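PDB 3UPV: heat shock protein STI1 from Saccharomyces cerevisiae, which serves as an adaptor co-chaperone for Hsp70 and Hsp90, its TPR2B domain, the part crystallised here, binding the C-terminal end of Hsp70. Local coordinates for residues 70-75 with 103-108; 52-57 with 83-88; 21-26 with 45-50. One frame throughout, in Å; residues are numbered along the deposited sequence.

Contact 1: 70-75 with 103-108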
loop_
_atom_site.group_PDB
_atom_site.type_symbol
_atom_site.label_atom_id
_atom_site.label_comp_id
_atom_site.label_asym_id
_atom_site.label_seq_id
_atom_site.Cartn_x
_atom_site.Cartn_y
_atom_site.Cartn_z
ATOM N N ASN A 70 4.557 4.991 10.640
ATOM C CA ASN A 70 3.188 5.380 10.978
ATOM C C ASN A 70 2.227 5.417 9.795
ATOM O O ASN A 70 1.047 5.773 9.935
ATOM C CB ASN A 70 3.235 6.659 11.766
ATOM C CG ASN A 70 4.116 6.487 12.979
ATOM O OD1 ASN A 70 3.979 5.477 13.686
ATOM N ND2 ASN A 70 5.066 7.395 13.185
ATOM N N PHE A 71 2.745 5.007 8.645
ATOM C CA PHE A 71 1.959 4.967 7.430
ATOM C C PHE A 71 1.089 3.687 7.428
ATOM O O PHE A 71 1.469 2.632 6.858
ATOM C CB PHE A 71 2.956 4.995 6.268
ATOM C CG PHE A 71 2.362 5.238 4.927
ATOM C CD1 PHE A 71 1.073 5.788 4.761
ATOM C CD2 PHE A 71 3.110 4.927 3.812
ATOM C CE1 PHE A 71 0.565 5.975 3.465
ATOM C CE2 PHE A 71 2.621 5.143 2.534
ATOM C CZ PHE A 71 1.347 5.662 2.362
ATOM N N VAL A 72 -0.093 3.800 8.050
ATOM C CA VAL A 72 -0.977 2.649 8.236
ATOM C C VAL A 72 -1.347 1.965 6.880
ATOM O O VAL A 72 -1.520 0.740 6.787
ATOM C CB VAL A 72 -2.297 3.156 8.949
ATOM C CG1 VAL A 72 -3.350 2.061 9.035
ATOM C CG2 VAL A 72 -2.028 3.825 10.317
ATOM N N ARG A 73 -1.532 2.786 5.837
ATOM C CA ARG A 73 -1.999 2.276 4.528
ATOM C C ARG A 73 -1.056 1.242 3.987
ATOM O O ARG A 73 -1.469 0.277 3.359
ATOM C CB ARG A 73 -2.113 3.405 3.528
ATOM C CG ARG A 73 -2.707 2.892 2.208
ATOM C CD ARG A 73 -4.058 3.623 2.012
ATOM N NE ARG A 73 -3.892 4.974 1.520
ATOM C CZ ARG A 73 -4.851 5.924 1.493
ATOM N NH1 ARG A 73 -6.060 5.696 1.979
ATOM N NH2 ARG A 73 -4.591 7.125 0.981
ATOM N N ALA A 74 0.240 1.447 4.218
ATOM C CA ALA A 74 1.256 0.498 3.712
ATOM C C ALA A 74 1.050 -0.886 4.332
ATOM O O ALA A 74 1.204 -1.902 3.673
ATOM C CB ALA A 74 2.585 1.007 3.995
ATOM N N TYR A 75 0.706 -0.903 5.607
ATOM C CA TYR A 75 0.456 -2.182 6.275
ATOM C C TYR A 75 -0.792 -2.861 5.722
ATOM O O TYR A 75 -0.747 -4.116 5.410
ATOM C CB TYR A 75 0.313 -2.027 7.773
ATOM C CG TYR A 75 1.486 -1.444 8.535
ATOM C CD1 TYR A 75 2.515 -2.256 9.040
ATOM C CD2 TYR A 75 1.564 -0.073 8.786
ATOM C CE1 TYR A 75 3.584 -1.684 9.766
ATOM C CE2 TYR A 75 2.652 0.484 9.445
ATOM C CZ TYR A 75 3.624 -0.306 9.971
ATOM O OH TYR A 75 4.625 0.321 10.711
ATOM N N ALA A 103 -5.238 2.292 15.347
ATOM C CA ALA A 103 -5.624 2.905 16.620
ATOM C C ALA A 103 -4.736 4.084 17.065
ATOM O O ALA A 103 -5.265 5.149 17.398
ATOM C CB ALA A 103 -5.721 1.840 17.715
ATOM N N GLU A 104 -3.404 3.894 17.053
ATOM C CA GLU A 104 -2.455 4.925 17.447
ATOM C C GLU A 104 -2.507 6.197 16.600
ATOM O O GLU A 104 -2.638 7.349 17.127
ATOM C CB GLU A 104 -1.045 4.340 17.346
ATOM C CG GLU A 104 -0.795 3.342 18.464
ATOM C CD GLU A 104 0.478 2.512 18.288
ATOM O OE1 GLU A 104 0.684 1.616 19.112
ATOM O OE2 GLU A 104 1.254 2.735 17.342
ATOM N N VAL A 105 -2.392 6.011 15.286
ATOM C CA VAL A 105 -2.275 7.180 14.418
ATOM C C VAL A 105 -3.602 7.658 13.842
ATOM O O VAL A 105 -3.818 8.889 13.785
ATOM C CB VAL A 105 -1.064 7.118 13.334
ATOM C CG1 VAL A 105 -0.340 5.750 13.218
ATOM C CG2 VAL A 105 -1.454 7.764 11.997
ATOM N N ASN A 106 -4.483 6.721 13.430
ATOM C CA ASN A 106 -5.799 7.085 12.847
ATOM C C ASN A 106 -6.990 7.015 13.817
ATOM O O ASN A 106 -8.171 7.224 13.418
ATOM C CB ASN A 106 -6.173 6.206 11.639
ATOM C CG ASN A 106 -5.216 6.340 10.480
ATOM O OD1 ASN A 106 -5.147 5.446 9.603
ATOM N ND2 ASN A 106 -4.474 7.412 10.456
ATOM N N ASN A 107 -6.721 6.678 15.077
ATOM C CA ASN A 107 -7.836 6.577 16.043
ATOM C C ASN A 107 -8.971 5.647 15.572
ATOM O O ASN A 107 -10.150 5.937 15.759
ATOM C CB ASN A 107 -8.362 7.975 16.370
ATOM C CG ASN A 107 -7.408 8.710 17.235
ATOM O OD1 ASN A 107 -6.744 9.671 16.793
ATOM N ND2 ASN A 107 -7.224 8.205 18.441
ATOM N N GLY A 108 -8.577 4.573 14.899
ATOM C CA GLY A 108 -9.535 3.530 14.606
ATOM C C GLY A 108 -10.217 3.627 13.257
ATOM O O GLY A 108 -11.089 2.791 12.979
#
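V72 and V105 meet through one methyl each, V72 CG2 lying 3.9 Å from V105 CG1, with the two side chains running alongside one another and pointing opposite ways. The same V105 methyl also rests against the turn that precedes helix 72-84: its CG1 is 3.6 Å from the backbone O of N70 and 4.0 Å from N70 CB, while V105 CG2 approaches that carbonyl oxygen at 3.8 Å. The nearly eclipsed first torsion of V105 (chi1 9°) places both of its methyls near N70 O. V72 CG2 stands anti to its own carbonyl carbon and extends to the end of the N106 side chain, which comes from the opposite direction. In the second shell, N70 is tied down at two points: its backbone N bonds to D68 OD2 and its OD1 accepts a bond from K101 NZ, on the same helix as V105. V72 also packs on K101 and D102, and the hydroxyl of Y75 bonds to the backbone O of P69. Within 70-75, F71 centres an inverse gamma turn, and both F71 and R73 reach the bound peptide, where R73 NE forms a salt bridge with an acidic side chain of that peptide. No hydrogen bond joins the two segments directly; van der Waals contact of valine methyls with one another and with polar groups sets the start of helix 72-84 against the end of helix 88-106, and the N70-K101 bond adds a polar tie beside it.

Contact 2: 52-57 with 83-88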
loop_
_atom_site.group_PDB
_atom_site.type_symbol
_atom_site.label_atom_id
_atom_site.label_comp_id
_atom_site.label_asym_id
_atom_site.label_seq_id
_atom_site.Cartn_x
_atom_site.Cartn_y
_atom_site.Cartn_z
ATOM N N MET A 52 -1.452 -7.222 -10.751
ATOM C CA MET A 52 -1.240 -8.575 -10.209
ATOM C C MET A 52 0.249 -8.863 -10.100
ATOM O O MET A 52 0.677 -10.016 -10.240
ATOM C CB MET A 52 -1.982 -9.711 -11.004
ATOM C CG MET A 52 -3.423 -9.299 -11.477
ATOM S SD MET A 52 -4.478 -9.056 -10.028
ATOM C CE MET A 52 -5.089 -10.697 -9.644
ATOM N N SER A 53 1.048 -7.818 -9.882
ATOM C CA SER A 53 2.515 -8.014 -9.694
ATOM C C SER A 53 2.793 -8.042 -8.201
ATOM O O SER A 53 3.330 -7.028 -7.597
ATOM C CB SER A 53 3.226 -6.848 -10.397
ATOM O OG SER A 53 3.172 -7.050 -11.810
ATOM N N PHE A 54 2.377 -9.144 -7.542
ATOM C CA PHE A 54 2.377 -9.138 -6.068
ATOM C C PHE A 54 3.736 -9.104 -5.299
ATOM O O PHE A 54 3.847 -8.408 -4.318
ATOM C CB PHE A 54 1.457 -10.251 -5.550
ATOM C CG PHE A 54 0.001 -10.025 -5.934
ATOM C CD1 PHE A 54 -0.703 -8.956 -5.383
ATOM C CD2 PHE A 54 -0.632 -10.844 -6.888
ATOM C CE1 PHE A 54 -2.034 -8.720 -5.732
ATOM C CE2 PHE A 54 -1.957 -10.626 -7.276
ATOM C CZ PHE A 54 -2.684 -9.547 -6.690
ATOM N N PRO A 55 4.711 -9.877 -5.710
ATOM C CA PRO A 55 6.089 -9.841 -5.089
ATOM C C PRO A 55 6.640 -8.404 -5.087
ATOM O O PRO A 55 7.060 -7.924 -4.036
ATOM C CB PRO A 55 6.887 -10.720 -6.013
ATOM C CG PRO A 55 5.840 -11.692 -6.507
ATOM C CD PRO A 55 4.649 -10.857 -6.814
ATOM N N GLU A 56 6.534 -7.717 -6.242
ATOM C CA GLU A 56 6.922 -6.288 -6.366
ATOM C C GLU A 56 6.095 -5.384 -5.461
ATOM O O GLU A 56 6.649 -4.518 -4.766
ATOM C CB GLU A 56 6.870 -5.849 -7.830
ATOM C CG GLU A 56 7.917 -6.631 -8.594
ATOM C CD GLU A 56 7.433 -8.010 -9.149
ATOM O OE1 GLU A 56 8.245 -8.662 -9.877
ATOM O OE2 GLU A 56 6.253 -8.433 -8.928
ATOM N N ALA A 57 4.772 -5.579 -5.472
ATOM C CA ALA A 57 3.916 -4.764 -4.598
ATOM C C ALA A 57 4.317 -4.957 -3.161
ATOM O O ALA A 57 4.404 -3.990 -2.345
ATOM C CB ALA A 57 2.429 -5.105 -4.789
ATOM N N ILE A 83 -2.527 -11.729 1.216
ATOM C CA ILE A 83 -3.638 -12.593 1.019
ATOM C C ILE A 83 -3.686 -13.061 -0.455
ATOM O O ILE A 83 -3.984 -14.222 -0.737
ATOM C CB ILE A 83 -4.908 -11.857 1.407
ATOM C CG1 ILE A 83 -4.946 -11.755 2.948
ATOM C CG2 ILE A 83 -6.235 -12.518 0.930
ATOM C CD1 ILE A 83 -5.973 -10.846 3.447
ATOM N N ALA A 84 -3.352 -12.159 -1.384
ATOM C CA ALA A 84 -3.453 -12.520 -2.775
ATOM C C ALA A 84 -2.531 -13.638 -3.148
ATOM O O ALA A 84 -2.872 -14.429 -4.048
ATOM C CB ALA A 84 -3.243 -11.308 -3.673
ATOM N N VAL A 85 -1.380 -13.679 -2.490
ATOM C CA VAL A 85 -0.374 -14.727 -2.726
ATOM C C VAL A 85 -0.419 -15.865 -1.696
ATOM O O VAL A 85 0.468 -16.726 -1.640
ATOM C CB VAL A 85 1.077 -14.156 -2.850
ATOM C CG1 VAL A 85 1.231 -13.288 -4.090
ATOM C CG2 VAL A 85 1.474 -13.424 -1.590
ATOM N N LYS A 86 -1.519 -15.942 -0.951
ATOM C CA LYS A 86 -1.789 -17.071 0.017
ATOM C C LYS A 86 -0.755 -17.162 1.136
ATOM O O LYS A 86 -0.518 -18.220 1.745
ATOM C CB LYS A 86 -1.778 -18.401 -0.711
ATOM C CG LYS A 86 -2.737 -18.468 -1.832
ATOM C CD LYS A 86 -2.777 -19.915 -2.278
ATOM C CE LYS A 86 -3.423 -20.032 -3.580
ATOM N NZ LYS A 86 -4.775 -19.429 -3.440
ATOM N N GLU A 87 -0.150 -16.022 1.435
ATOM C CA GLU A 87 0.671 -15.918 2.633
ATOM C C GLU A 87 -0.267 -15.472 3.763
ATOM O O GLU A 87 -0.133 -14.393 4.373
ATOM C CB GLU A 87 1.825 -14.961 2.388
ATOM C CG GLU A 87 2.851 -15.456 1.349
ATOM C CD GLU A 87 3.757 -16.580 1.875
ATOM O OE1 GLU A 87 3.701 -16.929 3.083
ATOM O OE2 GLU A 87 4.572 -17.098 1.086
ATOM N N TYR A 88 -1.185 -16.352 4.100
ATOM C CA TYR A 88 -2.147 -16.067 5.164
ATOM C C TYR A 88 -1.604 -15.804 6.556
ATOM O O TYR A 88 -2.049 -14.845 7.233
ATOM C CB TYR A 88 -3.217 -17.152 5.189
ATOM C CG TYR A 88 -3.891 -17.379 3.845
ATOM C CD1 TYR A 88 -4.632 -16.369 3.208
ATOM C CD2 TYR A 88 -3.739 -18.618 3.173
ATOM C CE1 TYR A 88 -5.248 -16.603 1.947
ATOM C CE2 TYR A 88 -4.381 -18.862 1.932
ATOM C CZ TYR A 88 -5.141 -17.846 1.349
ATOM O OH TYR A 88 -5.734 -18.074 0.155
#
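The ring of F54 carries the methyl of A84 over one face and the backbone C of M52, two residues earlier, over the other. A84 CB sits 3.6 Å from the ring centroid and 16° off the normal, a CH-pi contact displaced toward the CE1 and CZ rim, each of these atoms being 3.5 Å from it. V85 approaches obliquely at the base of the side chain: its CG1 is 3.4 Å from F54 CB and 3.9 Å from F54 CG. With CG anti to the carbonyl carbon (chi1 -64°), F54 presents its ring to the end of helix 72-84, where A81 touches it as well. Helix 72-84 finishes there in a Schellman motif, with K86 as its positive-phi C-prime residue; the M52 turn ahead of helix 54-67 is also a Schellman motif, closing helix 38-50. The start of helix 54-67, in TPR 8, thus meets the end of helix 72-84, in TPR 9. Without a hydrogen bond between the segments, this surface contact depends on dispersion and on the weak attraction of methyl hydrogens for the pi face; held between the A84 methyl and the M52 backbone, the ring is probably limited in its rotation.

Contact 3: 21-26 with 45-50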
loop_
_atom_site.group_PDB
_atom_site.type_symbol
_atom_site.label_atom_id
_atom_site.label_comp_id
_atom_site.label_asym_id
_atom_site.label_seq_id
_atom_site.Cartn_x
_atom_site.Cartn_y
_atom_site.Cartn_z
ATOM N N PRO A 21 -0.164 0.957 -15.737
ATOM C CA PRO A 21 1.247 0.979 -16.097
ATOM C C PRO A 21 1.811 2.392 -16.077
ATOM O O PRO A 21 2.997 2.572 -15.678
ATOM C CB PRO A 21 1.248 0.437 -17.536
ATOM C CG PRO A 21 0.095 -0.497 -17.516
ATOM C CD PRO A 21 -0.952 0.320 -16.798
ATOM N N ASN A 22 0.990 3.373 -16.433
ATOM C CA ASN A 22 1.453 4.752 -16.350
ATOM C C ASN A 22 1.556 5.272 -14.904
ATOM O O ASN A 22 2.496 6.018 -14.613
ATOM C CB ASN A 22 0.625 5.702 -17.270
ATOM C CG ASN A 22 1.106 5.666 -18.704
ATOM O OD1 ASN A 22 2.330 5.606 -18.962
ATOM N ND2 ASN A 22 0.162 5.679 -19.663
ATOM N N ALA A 23 0.629 4.867 -14.012
ATOM C CA ALA A 23 0.815 5.072 -12.568
ATOM C C ALA A 23 2.126 4.486 -12.066
ATOM O O ALA A 23 2.822 5.150 -11.315
ATOM C CB ALA A 23 -0.343 4.484 -11.767
ATOM N N VAL A 24 2.459 3.213 -12.426
ATOM C CA VAL A 24 3.740 2.635 -12.045
ATOM C C VAL A 24 4.870 3.570 -12.439
ATOM O O VAL A 24 5.786 3.837 -11.614
ATOM C CB VAL A 24 3.870 1.206 -12.658
ATOM C CG1 VAL A 24 5.292 0.716 -12.548
ATOM C CG2 VAL A 24 2.914 0.283 -11.876
ATOM N N LYS A 25 4.784 4.103 -13.672
ATOM C CA LYS A 25 5.882 4.881 -14.205
ATOM C C LYS A 25 6.001 6.178 -13.399
ATOM O O LYS A 25 7.112 6.587 -13.001
ATOM C CB LYS A 25 5.601 5.141 -15.694
ATOM C CG LYS A 25 6.595 5.904 -16.456
ATOM C CD LYS A 25 6.420 5.497 -17.935
ATOM C CE LYS A 25 6.811 4.015 -18.169
ATOM N NZ LYS A 25 6.669 3.631 -19.587
ATOM N N ALA A 26 4.844 6.805 -13.135
ATOM C CA ALA A 26 4.838 8.072 -12.373
ATOM C C ALA A 26 5.356 7.865 -10.953
ATOM O O ALA A 26 6.105 8.696 -10.477
ATOM C CB ALA A 26 3.388 8.725 -12.407
ATOM N N ALA A 45 3.143 0.391 -5.141
ATOM C CA ALA A 45 2.540 -0.904 -4.777
ATOM C C ALA A 45 1.074 -0.988 -5.202
ATOM O O ALA A 45 0.563 -2.053 -5.614
ATOM C CB ALA A 45 2.643 -1.166 -3.292
ATOM N N ALA A 46 0.357 0.088 -5.016
ATOM C CA ALA A 46 -1.098 0.048 -5.321
ATOM C C ALA A 46 -1.286 -0.268 -6.786
ATOM O O ALA A 46 -2.209 -1.034 -7.179
ATOM C CB ALA A 46 -1.764 1.394 -4.948
ATOM N N ALA A 47 -0.457 0.360 -7.611
ATOM C CA ALA A 47 -0.584 0.141 -9.043
ATOM C C ALA A 47 -0.089 -1.248 -9.499
ATOM O O ALA A 47 -0.690 -1.918 -10.372
ATOM C CB ALA A 47 0.106 1.296 -9.822
ATOM N N LEU A 48 1.046 -1.675 -8.956
ATOM C CA LEU A 48 1.563 -3.008 -9.239
ATOM C C LEU A 48 0.515 -4.080 -8.794
ATOM O O LEU A 48 0.340 -5.073 -9.438
ATOM C CB LEU A 48 2.851 -3.228 -8.482
ATOM C CG LEU A 48 4.071 -2.442 -8.988
ATOM C CD1 LEU A 48 5.128 -2.413 -7.886
ATOM C CD2 LEU A 48 4.682 -3.136 -10.216
ATOM N N ALA A 49 -0.161 -3.861 -7.684
ATOM C CA ALA A 49 -1.147 -4.832 -7.186
ATOM C C ALA A 49 -2.311 -4.920 -8.207
ATOM O O ALA A 49 -2.800 -6.009 -8.520
ATOM C CB ALA A 49 -1.675 -4.356 -5.798
ATOM N N LYS A 50 -2.682 -3.784 -8.811
ATOM C CA LYS A 50 -3.784 -3.814 -9.777
ATOM C C LYS A 50 -3.357 -4.601 -10.985
ATOM O O LYS A 50 -4.199 -5.171 -11.721
ATOM C CB LYS A 50 -4.213 -2.410 -10.236
ATOM C CG LYS A 50 -4.986 -1.624 -9.162
ATOM C CD LYS A 50 -6.440 -2.178 -9.095
ATOM C CE LYS A 50 -7.294 -1.312 -8.181
ATOM N NZ LYS A 50 -8.743 -1.708 -8.070
#
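A47 forms the tight centre of this helix pair, its CB wedged against both A23 and V24. A47 CB is 3.6 Å from V24 CG2 and 3.8 Å from A23 CB, and the CA atoms of V24 and A47 are 5.8 Å apart. Such small side chains let the two short helical segments run close: their axes approach to 8.5 Å, with their N-to-C directions 153° apart, an inclined antiparallel pairing. V24 does most of the reaching. Its CG1 is anti to the backbone N (chi1 167°), which sets CG2 anti to the carbonyl carbon and directs that methyl at the opposing helix. From there CG2 touches A47 and continues to L48, at 4.0 Å from L48 N.

The L48 side of the contact is looser. The side chain of L48 leaves its helix alongside the interface and bends back, bringing CG to 4.1 Å and CD2 to 4.2 Å from V24 CG2. V24 and L48 are both partly exposed, whereas A23 and A47 are buried; the close fit is that of A47 against A23 and V24, and the slack lies between V24 and L48. L51 also packs on V24 at this margin.

The segments belong to helix 20-33, in TPR 7, and helix 38-50, in TPR 8, and their packing joins one repeat to the next. Helix 2-16 packs on both segments, through Y14 on A23 and F15 on A46. L48 turns to E56 and D60 of helix 54-67, while A45 meets D60 and C61 there. Helix 38-50 also faces the bound peptide, through A46 and a salt bridge from K50 NZ, and R77 of helix 72-84 lies against A45 and A46.

The three contacts follow the TPR array: contact 3 joins TPR 7 to TPR 8, contact 2 joins TPR 8 to TPR 9, and contact 1 sets the start of helix 72-84 against the end of helix 88-106. Contacts 2 and 3 touch, their centres 15 Å apart, through a probable hydrogen bond from S53 N to L48 O (2.9 Å) and packing of E56 on L48. Contacts 1 and 2 share helix 72-84, but their centres are 21 Å apart. Contact 1 lies 22 Å, centre to centre, from contact 3, yet both border the bound Hsp70 peptide: R73 and K50 each form a salt bridge with an acidic side chain of that peptide.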